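GCN5-related N-acetyltransferase (Brucella melitensis biovar Abortus, PDB 4J3G) probably transfers the acetyl group of acetyl-coenzyme A to an amine acceptor, possibly the N-terminal alanine of a ribosomal protein. Local coordinates at residues A29-L34 with Q64-R69; D43-T48 with E54-L59; T122-L127 with I151-S156; L139-E144 with Q157-C162. One frame throughout, in Å; residues are numbered along the deposited sequence.

Contact 1: A29-L34 with Q64-R69. With SO4 (sulfate ion), chain F.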
loop_
_atom_site.group_PDB
_atom_site.type_symbol
_atom_site.label_atom_id
_atom_site.label_comp_id
_atom_site.label_asym_id
_atom_site.label_seq_id
_atom_site.Cartn_x
_atom_site.Cartn_y
_atom_site.Cartn_z
ATOM N N ALA A 29 -15.794 1.788 -19.418
ATOM C CA ALA A 29 -16.821 2.614 -18.786
ATOM C C ALA A 29 -16.880 3.990 -19.425
ATOM O O ALA A 29 -15.853 4.578 -19.751
ATOM C CB ALA A 29 -16.533 2.779 -17.291
ATOM N N THR A 30 -18.083 4.515 -19.532
ATOM C CA THR A 30 -18.285 5.895 -19.983
ATOM C C THR A 30 -18.950 6.672 -18.868
ATOM O O THR A 30 -19.385 6.093 -17.875
ATOM C CB THR A 30 -19.188 5.935 -21.242
ATOM O OG1 THR A 30 -20.490 5.428 -20.905
ATOM C CG2 THR A 30 -18.591 5.075 -22.338
ATOM N N GLU A 31 -19.084 7.973 -19.075
ATOM C CA GLU A 31 -19.750 8.847 -18.142
ATOM C C GLU A 31 -21.195 8.398 -17.902
ATOM O O GLU A 31 -21.698 8.524 -16.802
ATOM C CB GLU A 31 -19.703 10.288 -18.662
ATOM C CG GLU A 31 -20.052 11.351 -17.628
ATOM C CD GLU A 31 -18.943 11.617 -16.606
ATOM O OE1 GLU A 31 -17.899 10.944 -16.622
ATOM O OE2 GLU A 31 -19.141 12.512 -15.761
ATOM N N ALA A 32 -21.846 7.886 -18.951
ATOM C CA ALA A 32 -23.201 7.289 -18.863
ATOM C C ALA A 32 -23.362 6.153 -17.851
ATOM O O ALA A 32 -24.490 5.868 -17.392
ATOM C CB ALA A 32 -23.607 6.785 -20.239
ATOM N N ASP A 33 -22.256 5.482 -17.537
ATOM C CA ASP A 33 -22.271 4.315 -16.653
ATOM C C ASP A 33 -22.160 4.718 -15.191
ATOM O O ASP A 33 -22.279 3.872 -14.293
ATOM C CB ASP A 33 -21.104 3.393 -16.978
ATOM C CG ASP A 33 -21.245 2.688 -18.339
ATOM O OD1 ASP A 33 -22.366 2.295 -18.748
ATOM O OD2 ASP A 33 -20.197 2.467 -18.956
ATOM N N LEU A 34 -21.934 6.005 -14.948
ATOM C CA LEU A 34 -21.632 6.456 -13.622
ATOM C C LEU A 34 -22.739 6.120 -12.580
ATOM O O LEU A 34 -22.415 5.726 -11.478
ATOM C CB LEU A 34 -21.304 7.942 -13.617
ATOM C CG LEU A 34 -19.870 8.355 -13.940
ATOM C CD1 LEU A 34 -19.852 9.880 -14.024
ATOM C CD2 LEU A 34 -18.899 7.868 -12.895
ATOM N N GLN A 64 -15.227 12.121 -10.423
ATOM C CA GLN A 64 -13.814 12.466 -10.217
ATOM C C GLN A 64 -12.958 11.204 -10.272
ATOM O O GLN A 64 -11.870 11.209 -10.857
ATOM C CB GLN A 64 -13.579 13.193 -8.883
ATOM C CG GLN A 64 -14.303 14.538 -8.792
ATOM C CD GLN A 64 -14.127 15.215 -7.454
ATOM O OE1 GLN A 64 -13.198 14.897 -6.700
ATOM N NE2 GLN A 64 -15.021 16.165 -7.142
ATOM N N TRP A 65 -13.479 10.109 -9.729
ATOM C CA TRP A 65 -12.715 8.852 -9.682
ATOM C C TRP A 65 -12.465 8.334 -11.097
ATOM O O TRP A 65 -11.320 7.937 -11.457
ATOM C CB TRP A 65 -13.462 7.797 -8.856
ATOM C CG TRP A 65 -12.797 6.449 -8.827
ATOM C CD1 TRP A 65 -11.811 6.046 -8.000
ATOM C CD2 TRP A 65 -13.104 5.327 -9.663
ATOM N NE1 TRP A 65 -11.474 4.749 -8.259
ATOM C CE2 TRP A 65 -12.256 4.278 -9.275
ATOM C CE3 TRP A 65 -14.010 5.113 -10.686
ATOM C CZ2 TRP A 65 -12.263 3.038 -9.917
ATOM C CZ3 TRP A 65 -14.043 3.867 -11.301
ATOM C CH2 TRP A 65 -13.190 2.846 -10.900
ATOM N N LEU A 66 -13.513 8.386 -11.912
ATOM C CA LEU A 66 -13.423 7.897 -13.297
ATOM C C LEU A 66 -12.515 8.823 -14.108
ATOM O O LEU A 66 -11.709 8.363 -14.905
ATOM C CB LEU A 66 -14.809 7.837 -13.933
ATOM C CG LEU A 66 -14.891 7.323 -15.385
ATOM C CD1 LEU A 66 -14.343 5.924 -15.536
ATOM C CD2 LEU A 66 -16.313 7.375 -15.862
ATOM N N GLU A 67 -12.677 10.123 -13.918
ATOM C CA GLU A 67 -11.913 11.104 -14.695
ATOM C C GLU A 67 -10.453 10.916 -14.409
ATOM O O GLU A 67 -9.602 11.002 -15.321
ATOM C CB GLU A 67 -12.341 12.514 -14.319
ATOM N N ASN A 68 -10.131 10.676 -13.136
ATOM C CA ASN A 68 -8.745 10.505 -12.746
ATOM C C ASN A 68 -8.168 9.181 -13.297
ATOM O O ASN A 68 -7.005 9.140 -13.742
ATOM C CB ASN A 68 -8.584 10.566 -11.250
ATOM C CG ASN A 68 -8.814 11.956 -10.687
ATOM O OD1 ASN A 68 -8.781 12.959 -11.403
ATOM N ND2 ASN A 68 -9.056 12.018 -9.403
ATOM N N ARG A 69 -8.968 8.121 -13.317
ATOM C CA ARG A 69 -8.515 6.846 -13.945
ATOM C C ARG A 69 -8.141 7.061 -15.414
ATOM O O ARG A 69 -7.036 6.715 -15.862
ATOM C CB ARG A 69 -9.614 5.780 -13.879
ATOM C CG ARG A 69 -9.711 5.147 -12.524
ATOM C CD ARG A 69 -8.513 4.260 -12.325
ATOM N NE ARG A 69 -8.726 3.325 -11.261
ATOM C CZ ARG A 69 -8.282 3.476 -10.024
ATOM N NH1 ARG A 69 -7.581 4.553 -9.683
ATOM N NH2 ARG A 69 -8.527 2.534 -9.133
HETATM S S SO4 F . -9.494 3.784 -5.650
HETATM O O1 SO4 F . -8.928 2.574 -5.002
HETATM O O2 SO4 F . -8.424 4.609 -6.256
HETATM O O3 SO4 F . -10.439 3.316 -6.690
HETATM O O4 SO4 F . -10.217 4.638 -4.670
#
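Leu66 supplies nearly all of the helix side of this contact and points toward the turn at 29-34. With CG anti to its backbone N (chi1 -179°), both methyls are carried off the helix, to different parts of the turn. CD1 takes the Ala29 methyl, at 4.2 Å from CB. CD2 reaches further round the turn, where three groups converge on it: Leu34 CD2 at 4.0 Å, Thr30 O at 3.9 Å and Glu31 OE1 at 4.0 Å. The leucines cross obliquely, Leu34 meeting the Leu66 methyl with CD2 and, less closely, with CG. Glu31 arrives by a chain bent at chi2 (75°), which brings its carboxylate back toward helix 59-72; there OE2 is hydrogen-bonded to His63, while OE1 merely lies against the Leu66 methyl.

The turn is braced from within. Thr30 N donates to Asp33 OD2 over 3.0 Å, reaching the oxygen from above the carboxylate plane, and Asp33 N returns a bond to Thr30 O. OD2 also forms a salt bridge with Arg27, so one oxygen ties the turn to strand 25-28. On another side of the helix, Arg69 CG lies 4.1 Å above the plane of the Trp65 ring, over its centre. A sulfate sits near the edge of that ring, though its modelled distance to NE1 is too short to be trusted; Arg69 NH2 is 3.2 Å from sulfate O3. Leading from the first strand into the first helix and packing on the second helix, the turn occupies the beta1-alpha1-alpha2 start of a GNAT acetyltransferase fold.

Contact 2: D43-T48 with E54-L59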
loop_
_atom_site.group_PDB
_atom_site.type_symbol
_atom_site.label_atom_id
_atom_site.label_comp_id
_atom_site.label_asym_id
_atom_site.label_seq_id
_atom_site.Cartn_x
_atom_site.Cartn_y
_atom_site.Cartn_z
ATOM N N ASP A 43 -23.183 -0.196 -2.689
ATOM C CA ASP A 43 -23.645 -1.514 -2.268
ATOM C C ASP A 43 -22.498 -2.260 -1.590
ATOM O O ASP A 43 -22.678 -2.748 -0.490
ATOM C CB ASP A 43 -24.148 -2.317 -3.465
ATOM C CG ASP A 43 -25.127 -3.454 -3.072
ATOM O OD1 ASP A 43 -25.042 -4.059 -1.976
ATOM O OD2 ASP A 43 -26.030 -3.712 -3.891
ATOM N N ALA A 44 -21.331 -2.281 -2.240
ATOM C CA ALA A 44 -20.115 -2.920 -1.639
ATOM C C ALA A 44 -19.716 -2.261 -0.311
ATOM O O ALA A 44 -19.356 -2.960 0.672
ATOM C CB ALA A 44 -18.961 -2.907 -2.600
ATOM N N VAL A 45 -19.781 -0.934 -0.264
ATOM C CA VAL A 45 -19.464 -0.197 0.969
ATOM C C VAL A 45 -20.394 -0.576 2.137
ATOM O O VAL A 45 -19.947 -0.782 3.290
ATOM C CB VAL A 45 -19.522 1.311 0.708
ATOM C CG1 VAL A 45 -19.421 2.096 1.998
ATOM C CG2 VAL A 45 -18.405 1.688 -0.234
ATOM N N GLU A 46 -21.683 -0.677 1.825
ATOM C CA GLU A 46 -22.718 -0.919 2.835
ATOM C C GLU A 46 -22.815 -2.349 3.285
ATOM O O GLU A 46 -23.071 -2.595 4.464
ATOM C CB GLU A 46 -24.084 -0.550 2.252
ATOM C CG GLU A 46 -24.250 0.922 2.012
ATOM C CD GLU A 46 -25.470 1.247 1.138
ATOM O OE1 GLU A 46 -26.420 0.427 1.030
ATOM O OE2 GLU A 46 -25.444 2.325 0.536
ATOM N N ASN A 47 -22.628 -3.287 2.351
ATOM C CA ASN A 47 -23.101 -4.676 2.518
ATOM C C ASN A 47 -22.023 -5.757 2.441
ATOM O O ASN A 47 -22.351 -6.936 2.395
ATOM C CB ASN A 47 -24.146 -4.999 1.460
ATOM C CG ASN A 47 -25.385 -4.170 1.627
ATOM O OD1 ASN A 47 -25.824 -3.945 2.739
ATOM N ND2 ASN A 47 -25.906 -3.662 0.542
ATOM N N THR A 48 -20.755 -5.370 2.360
ATOM C CA THR A 48 -19.694 -6.384 2.166
ATOM C C THR A 48 -18.399 -5.996 2.832
ATOM O O THR A 48 -18.171 -4.832 3.189
ATOM C CB THR A 48 -19.384 -6.609 0.657
ATOM O OG1 THR A 48 -18.535 -5.567 0.174
ATOM C CG2 THR A 48 -20.658 -6.651 -0.188
ATOM N N GLU A 54 -16.413 2.681 4.892
ATOM C CA GLU A 54 -17.784 2.575 5.415
ATOM C C GLU A 54 -18.638 3.759 4.956
ATOM O O GLU A 54 -19.863 3.768 5.155
ATOM C CB GLU A 54 -17.782 2.440 6.970
ATOM C CG GLU A 54 -17.423 1.029 7.407
ATOM C CD GLU A 54 -17.161 0.835 8.914
ATOM O OE1 GLU A 54 -16.056 1.194 9.388
ATOM O OE2 GLU A 54 -18.012 0.225 9.610
ATOM N N THR A 55 -18.022 4.709 4.265
ATOM C CA THR A 55 -18.678 5.967 3.968
ATOM C C THR A 55 -19.276 5.940 2.583
ATOM O O THR A 55 -18.578 5.727 1.609
ATOM C CB THR A 55 -17.687 7.126 4.061
ATOM O OG1 THR A 55 -17.166 7.183 5.386
ATOM C CG2 THR A 55 -18.380 8.468 3.749
ATOM N N LEU A 56 -20.587 6.173 2.483
ATOM C CA LEU A 56 -21.247 6.258 1.164
ATOM C C LEU A 56 -20.787 7.505 0.421
ATOM O O LEU A 56 -20.546 8.563 1.029
ATOM C CB LEU A 56 -22.779 6.326 1.313
ATOM C CG LEU A 56 -23.506 5.010 1.591
ATOM C CD1 LEU A 56 -23.047 4.421 2.908
ATOM C CD2 LEU A 56 -25.014 5.187 1.552
ATOM N N VAL A 57 -20.732 7.395 -0.897
ATOM C CA VAL A 57 -20.328 8.522 -1.755
ATOM C C VAL A 57 -21.451 8.905 -2.714
ATOM O O VAL A 57 -22.491 8.227 -2.807
ATOM C CB VAL A 57 -18.999 8.246 -2.533
ATOM C CG1 VAL A 57 -17.864 7.912 -1.578
ATOM C CG2 VAL A 57 -19.171 7.151 -3.569
ATOM N N ASP A 58 -21.236 10.012 -3.421
ATOM C CA ASP A 58 -22.211 10.554 -4.352
ATOM C C ASP A 58 -21.694 10.501 -5.778
ATOM O O ASP A 58 -20.542 10.096 -6.038
ATOM C CB ASP A 58 -22.635 11.973 -3.938
ATOM C CG ASP A 58 -21.481 12.963 -3.877
ATOM O OD1 ASP A 58 -20.394 12.728 -4.430
ATOM O OD2 ASP A 58 -21.682 14.047 -3.314
ATOM N N LEU A 59 -22.569 10.858 -6.713
ATOM C CA LEU A 59 -22.267 10.727 -8.110
ATOM C C LEU A 59 -20.992 11.505 -8.470
ATOM O O LEU A 59 -20.131 10.979 -9.213
ATOM C CB LEU A 59 -23.452 11.196 -8.950
ATOM C CG LEU A 59 -23.409 10.750 -10.405
ATOM C CD1 LEU A 59 -23.554 9.241 -10.555
ATOM C CD2 LEU A 59 -24.546 11.451 -11.162
HETATM O O HOH W 1 -20.722 0.882 5.515
#
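Val45 and Glu46, neighbours on the last turns of helix 34-47, carry the apolar part of this contact against residues 54-56. Val45 has CG1 anti to its backbone N (chi1 171°), and this branch is pressed onto the main chain of the loop rather than onto a side chain: it lies 3.5 Å from Glu54 C and 3.7 Å from Thr55 N. Its approach to Leu56 is looser, with CG1 4.4 Å from CD1. Glu46, extended beyond CG, meets Leu56 at about a right angle. The pair rests on the Glu46 methylene CG, 3.8 Å from Leu56 CD1; the modelled approach of Glu46 OE2 to Leu56 CD2 is unusually short and doubtful.

The helix end and the loop belong to the alpha1-alpha2 connection of the GNAT fold, a region that in relatives often borders the acceptor side of the active site; here it also meets the second subunit, whose Glu98 accepts hydrogen bonds from Glu54 N and Thr55 OG1.

The polar link across the contact runs through water. One molecule donates to Val45 O at 2.9 Å and to Glu54 O at 3.0 Å, joining two carbonyls that could not bond to each other directly. Val45 O also receives Lys171 NZ, and Glu54 OE2 is held by Phe172 N.

Other bonds finish the helix. Asn47 ND2 donates almost straight (170°) to Asp43 OD1, with the acceptor in its own amide plane. Thr48, the first residue to leave helical geometry, turns OG1 back onto Ala44 O at 2.8 Å.

Contact 3: T122-L127 with I151-S156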
loop_
_atom_site.group_PDB
_atom_site.type_symbol
_atom_site.label_atom_id
_atom_site.label_comp_id
_atom_site.label_asym_id
_atom_site.label_seq_id
_atom_site.Cartn_x
_atom_site.Cartn_y
_atom_site.Cartn_z
ATOM N N THR A 122 -14.959 -13.144 -15.447
ATOM C CA THR A 122 -14.884 -12.589 -16.815
ATOM C C THR A 122 -14.232 -11.171 -16.822
ATOM O O THR A 122 -13.431 -10.820 -17.702
ATOM C CB THR A 122 -16.297 -12.461 -17.433
ATOM O OG1 THR A 122 -16.948 -13.756 -17.462
ATOM C CG2 THR A 122 -16.244 -11.915 -18.848
ATOM N N LEU A 123 -14.652 -10.336 -15.880
ATOM C CA LEU A 123 -14.021 -9.055 -15.696
ATOM C C LEU A 123 -12.513 -9.161 -15.402
ATOM O O LEU A 123 -11.720 -8.398 -15.977
ATOM C CB LEU A 123 -14.697 -8.284 -14.581
ATOM C CG LEU A 123 -16.029 -7.656 -14.961
ATOM C CD1 LEU A 123 -16.780 -7.276 -13.701
ATOM C CD2 LEU A 123 -15.820 -6.467 -15.883
ATOM N N LEU A 124 -12.127 -10.048 -14.476
ATOM C CA LEU A 124 -10.724 -10.202 -14.104
ATOM C C LEU A 124 -9.934 -10.607 -15.328
ATOM O O LEU A 124 -8.859 -10.036 -15.635
ATOM C CB LEU A 124 -10.582 -11.277 -13.010
ATOM C CG LEU A 124 -9.197 -11.519 -12.456
ATOM C CD1 LEU A 124 -8.584 -10.213 -11.987
ATOM C CD2 LEU A 124 -9.231 -12.549 -11.316
ATOM N N ALA A 125 -10.471 -11.584 -16.070
ATOM C CA ALA A 125 -9.755 -12.054 -17.230
ATOM C C ALA A 125 -9.492 -10.931 -18.221
ATOM O O ALA A 125 -8.409 -10.858 -18.792
ATOM C CB ALA A 125 -10.480 -13.212 -17.903
ATOM N N GLU A 126 -10.471 -10.075 -18.457
ATOM C CA GLU A 126 -10.293 -8.999 -19.441
ATOM C C GLU A 126 -9.374 -7.896 -18.914
ATOM O O GLU A 126 -8.540 -7.347 -19.647
ATOM C CB GLU A 126 -11.639 -8.410 -19.856
ATOM C CG GLU A 126 -11.520 -7.372 -20.983
ATOM C CD GLU A 126 -10.666 -7.821 -22.180
ATOM O OE1 GLU A 126 -10.788 -9.007 -22.647
ATOM O OE2 GLU A 126 -9.901 -6.965 -22.677
ATOM N N LEU A 127 -9.489 -7.591 -17.626
ATOM C CA LEU A 127 -8.597 -6.605 -17.035
ATOM C C LEU A 127 -7.129 -7.035 -17.129
ATOM O O LEU A 127 -6.249 -6.204 -17.368
ATOM C CB LEU A 127 -8.947 -6.379 -15.568
ATOM C CG LEU A 127 -8.429 -5.066 -14.952
ATOM C CD1 LEU A 127 -8.980 -3.863 -15.697
ATOM C CD2 LEU A 127 -8.835 -4.970 -13.486
ATOM N N ILE A 151 -10.596 -15.604 -3.399
ATOM C CA ILE A 151 -9.231 -16.132 -3.503
ATOM C C ILE A 151 -9.181 -17.194 -4.624
ATOM O O ILE A 151 -8.275 -17.167 -5.484
ATOM C CB ILE A 151 -8.768 -16.689 -2.150
ATOM C CG1 ILE A 151 -8.574 -15.521 -1.152
ATOM C CG2 ILE A 151 -7.477 -17.449 -2.275
ATOM C CD1 ILE A 151 -8.610 -15.942 0.302
ATOM N N ALA A 152 -10.151 -18.103 -4.622
ATOM C CA ALA A 152 -10.190 -19.178 -5.643
ATOM C C ALA A 152 -10.382 -18.574 -7.063
ATOM O O ALA A 152 -9.815 -19.064 -8.049
ATOM C CB ALA A 152 -11.307 -20.154 -5.310
ATOM N N LEU A 153 -11.206 -17.530 -7.153
ATOM C CA LEU A 153 -11.446 -16.854 -8.422
ATOM C C LEU A 153 -10.123 -16.289 -8.966
ATOM O O LEU A 153 -9.759 -16.516 -10.121
ATOM C CB LEU A 153 -12.541 -15.768 -8.245
ATOM C CG LEU A 153 -13.064 -14.915 -9.409
ATOM C CD1 LEU A 153 -14.471 -14.369 -9.120
ATOM C CD2 LEU A 153 -12.127 -13.766 -9.668
ATOM N N HIS A 154 -9.407 -15.536 -8.128
ATOM C CA HIS A 154 -8.108 -15.005 -8.529
ATOM C C HIS A 154 -7.118 -16.122 -8.825
ATOM O O HIS A 154 -6.426 -16.070 -9.800
ATOM C CB HIS A 154 -7.555 -14.048 -7.467
ATOM C CG HIS A 154 -8.236 -12.709 -7.440
ATOM N ND1 HIS A 154 -9.496 -12.528 -6.922
ATOM C CD2 HIS A 154 -7.796 -11.480 -7.803
ATOM C CE1 HIS A 154 -9.830 -11.249 -7.017
ATOM N NE2 HIS A 154 -8.808 -10.590 -7.525
ATOM N N ARG A 155 -7.083 -17.152 -7.991
ATOM C CA ARG A 155 -6.182 -18.265 -8.233
ATOM C C ARG A 155 -6.420 -18.932 -9.591
ATOM O O ARG A 155 -5.489 -19.343 -10.236
ATOM C CB ARG A 155 -6.275 -19.301 -7.117
ATOM C CG ARG A 155 -5.213 -20.364 -7.230
ATOM C CD ARG A 155 -4.684 -20.874 -5.899
ATOM N NE ARG A 155 -5.670 -21.032 -4.817
ATOM C CZ ARG A 155 -5.434 -20.742 -3.527
ATOM N NH1 ARG A 155 -4.286 -20.176 -3.142
ATOM N NH2 ARG A 155 -6.380 -20.952 -2.610
ATOM N N SER A 156 -7.680 -18.995 -9.999
ATOM C CA SER A 156 -8.052 -19.575 -11.293
ATOM C C SER A 156 -7.462 -18.835 -12.472
ATOM O O SER A 156 -7.309 -19.398 -13.579
ATOM C CB SER A 156 -9.598 -19.720 -11.441
ATOM O OG SER A 156 -10.262 -18.473 -11.773
#
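Leu153, which meets Leu124 across the two helices through its CD2 methyl, also accepts the shortest side-chain hydrogen bond here: Ser156 OG donates to Leu153 O over 2.6 Å. The hydroxyl comes in at a C=O...donor angle of 132°, tilted from the carbonyl plane.

Across the contact everything passes through Leu124. Its CG is anti to the backbone N (chi1 -177°), which directs the side chain toward helix 148-156, and the single methyl CD2 does the touching. It lies 3.5 Å from Leu153 CD2, the leucines sliding past each other in opposite directions. The same CD2 stands over a face of the His154 imidazole, 4.1 Å from the ring centroid and 17° off the normal, a CH-pi contact displaced toward the rim. It also rests 3.9 Å from His154 CA, so the methyl lies against both ring and CA.

The helices lie side by side on one face of the GNAT sheet, where Leu124 reaches Leu106 of strand 103-110 and His154 reaches Ile143 of strand 138-144. The Ser156-Leu153 bond and that of His154 ND1 to Ser150 O stay inside helix 148-156; between 122-127 and 151-156 the join is apolar and CH-pi.

Contact 4: L139-E144 with Q157-C162. With EDO (1,2-ethanediol), chain G.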
loop_
_atom_site.group_PDB
_atom_site.type_symbol
_atom_site.label_atom_id
_atom_site.label_comp_id
_atom_site.label_asym_id
_atom_site.label_seq_id
_atom_site.Cartn_x
_atom_site.Cartn_y
_atom_site.Cartn_z
ATOM N N LEU A 139 0.325 -7.497 -11.262
ATOM C CA LEU A 139 -0.964 -7.196 -10.635
ATOM C C LEU A 139 -1.056 -7.722 -9.207
ATOM O O LEU A 139 -0.709 -8.866 -8.912
ATOM C CB LEU A 139 -2.147 -7.766 -11.441
ATOM C CG LEU A 139 -2.314 -7.129 -12.842
ATOM C CD1 LEU A 139 -3.215 -8.029 -13.698
ATOM C CD2 LEU A 139 -2.856 -5.728 -12.713
ATOM N N ILE A 140 -1.515 -6.861 -8.325
ATOM C CA ILE A 140 -1.751 -7.227 -6.931
ATOM C C ILE A 140 -3.243 -7.227 -6.609
ATOM O O ILE A 140 -3.955 -6.302 -6.993
ATOM C CB ILE A 140 -1.034 -6.231 -6.024
ATOM C CG1 ILE A 140 0.475 -6.237 -6.294
ATOM C CG2 ILE A 140 -1.269 -6.567 -4.551
ATOM C CD1 ILE A 140 1.166 -7.515 -5.891
ATOM N N ALA A 141 -3.707 -8.251 -5.866
ATOM C CA ALA A 141 -5.056 -8.275 -5.299
ATOM C C ALA A 141 -4.895 -8.285 -3.775
ATOM O O ALA A 141 -4.127 -9.054 -3.249
ATOM C CB ALA A 141 -5.821 -9.488 -5.770
ATOM N N GLY A 142 -5.642 -7.391 -3.113
ATOM C CA GLY A 142 -5.802 -7.418 -1.672
ATOM C C GLY A 142 -7.186 -7.884 -1.371
ATOM O O GLY A 142 -8.173 -7.233 -1.756
ATOM N N ILE A 143 -7.292 -9.030 -0.700
ATOM C CA ILE A 143 -8.542 -9.714 -0.505
ATOM C C ILE A 143 -8.725 -9.990 0.972
ATOM O O ILE A 143 -7.802 -10.404 1.670
ATOM C CB ILE A 143 -8.539 -11.054 -1.264
ATOM C CG1 ILE A 143 -8.195 -10.802 -2.748
ATOM C CG2 ILE A 143 -9.860 -11.768 -1.084
ATOM C CD1 ILE A 143 -7.925 -12.077 -3.562
ATOM N N GLU A 144 -9.939 -9.758 1.441
ATOM C CA GLU A 144 -10.250 -10.070 2.817
ATOM C C GLU A 144 -10.009 -11.570 2.992
ATOM O O GLU A 144 -10.482 -12.376 2.188
ATOM C CB GLU A 144 -11.687 -9.688 3.103
ATOM C CG GLU A 144 -12.062 -9.822 4.548
ATOM C CD GLU A 144 -12.598 -11.179 4.882
ATOM O OE1 GLU A 144 -13.479 -11.681 4.133
ATOM O OE2 GLU A 144 -12.147 -11.742 5.877
ATOM N N GLN A 157 -7.100 -17.580 -12.251
ATOM C CA GLN A 157 -6.510 -16.764 -13.284
ATOM C C GLN A 157 -4.990 -16.632 -13.124
ATOM O O GLN A 157 -4.377 -15.826 -13.803
ATOM C CB GLN A 157 -7.136 -15.358 -13.230
ATOM C CG GLN A 157 -8.621 -15.327 -13.508
ATOM C CD GLN A 157 -8.885 -15.899 -14.860
ATOM O OE1 GLN A 157 -8.316 -15.439 -15.847
ATOM N NE2 GLN A 157 -9.692 -16.941 -14.923
ATOM N N GLY A 158 -4.377 -17.406 -12.248
ATOM C CA GLY A 158 -2.944 -17.464 -12.188
ATOM C C GLY A 158 -2.327 -16.618 -11.113
ATOM O O GLY A 158 -1.126 -16.543 -11.026
ATOM N N PHE A 159 -3.156 -16.007 -10.253
ATOM C CA PHE A 159 -2.652 -15.327 -9.080
ATOM C C PHE A 159 -2.163 -16.362 -8.043
ATOM O O PHE A 159 -2.743 -17.444 -7.944
ATOM C CB PHE A 159 -3.727 -14.470 -8.443
ATOM C CG PHE A 159 -3.991 -13.189 -9.171
ATOM C CD1 PHE A 159 -4.685 -13.177 -10.384
ATOM C CD2 PHE A 159 -3.545 -11.986 -8.658
ATOM C CE1 PHE A 159 -4.899 -11.970 -11.072
ATOM C CE2 PHE A 159 -3.800 -10.790 -9.319
ATOM C CZ PHE A 159 -4.450 -10.793 -10.540
ATOM N N GLU A 160 -1.092 -16.020 -7.313
ATOM C CA GLU A 160 -0.559 -16.838 -6.210
ATOM C C GLU A 160 -0.642 -16.052 -4.923
ATOM O O GLU A 160 -0.567 -14.814 -4.946
ATOM C CB GLU A 160 0.908 -17.263 -6.464
ATOM C CG GLU A 160 1.128 -18.052 -7.765
ATOM C CD GLU A 160 2.373 -18.962 -7.747
ATOM O OE1 GLU A 160 3.391 -18.647 -7.067
ATOM O OE2 GLU A 160 2.334 -20.015 -8.419
ATOM N N GLU A 161 -0.767 -16.754 -3.796
ATOM C CA GLU A 161 -0.770 -16.066 -2.505
ATOM C C GLU A 161 0.618 -15.584 -2.120
ATOM O O GLU A 161 1.610 -16.283 -2.285
ATOM C CB GLU A 161 -1.303 -16.949 -1.380
ATOM C CG GLU A 161 -2.687 -17.442 -1.607
ATOM C CD GLU A 161 -3.311 -18.031 -0.356
ATOM O OE1 GLU A 161 -2.611 -18.153 0.722
ATOM O OE2 GLU A 161 -4.512 -18.337 -0.457
ATOM N N CYS A 162 0.667 -14.394 -1.563
ATOM C CA CYS A 162 1.901 -13.802 -1.054
ATOM C C CYS A 162 1.924 -14.023 0.441
ATOM O O CYS A 162 2.921 -14.496 0.980
ATOM C CB CYS A 162 1.904 -12.337 -1.378
ATOM S SG CYS A 162 1.923 -12.047 -3.164
HETATM C C1 EDO G . -10.601 -5.710 0.751
HETATM O O1 EDO G . -10.904 -6.128 -0.595
HETATM C C2 EDO G . -9.319 -4.900 0.779
HETATM O O2 EDO G . -9.676 -3.566 0.506
#
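Phe159 addresses strand 138-144 with one corner of its ring, the CE2-CZ side, meeting its partners obliquely. The ring is set by chi1 of -76°, which leaves CG beside the backbone N and anti to the carbonyl carbon, and by chi2 of 74°; together they turn the far end of the ring toward the strand. CZ lies 3.9 Å from Leu139 CB, and CE2 is 3.7 Å from Leu139 O. Thus the first carbon of the leucine side chain and its carbonyl oxygen both meet this corner. Two residues along, Ala141 CB adds a looser contact, 4.3 Å from CE2. Leu139 and Ala141 both point toward the phenylalanine, as residues two apart in a strand should, whereas Ile140 between them points away and packs on Leu165 of the second subunit.

The strands do not pair directly: in the sheet, strand 174-184 runs between 138-144 and 160-171, and Leu139 and Ala141 bond through their backbones to its Lys183 and Met181. On this face of the sheet, His154 of helix 148-156 meets the Phe159 ring edge-to-face and also touches Ala141; Phe159, just before strand 160-171, lies between helix 148-156 and strand 138-144.

Overall arrangement
Contacts 3 and 4 are the buried ones, their centres about 9 Å apart, and they share a boundary: His154 packs into both, and Arg155 forms a salt bridge with Glu161. Contact 1 is partly buried and contact 2 lies at the surface; their centres are about 17 Å apart, and they meet where Leu34 packs on Leu59, since helices 34-47 and 59-72 serve both. This pair lies on the other side of the chain's centre from contacts 3 and 4. Chemistry follows place: contacts 3 and 4 rely largely on apolar and aromatic packing, whereas contacts 1 and 2 both set a glutamate carboxylate beside a leucine, and contact 2 adds a water bridge. Contacts 2 and 4 each also touch the second subunit.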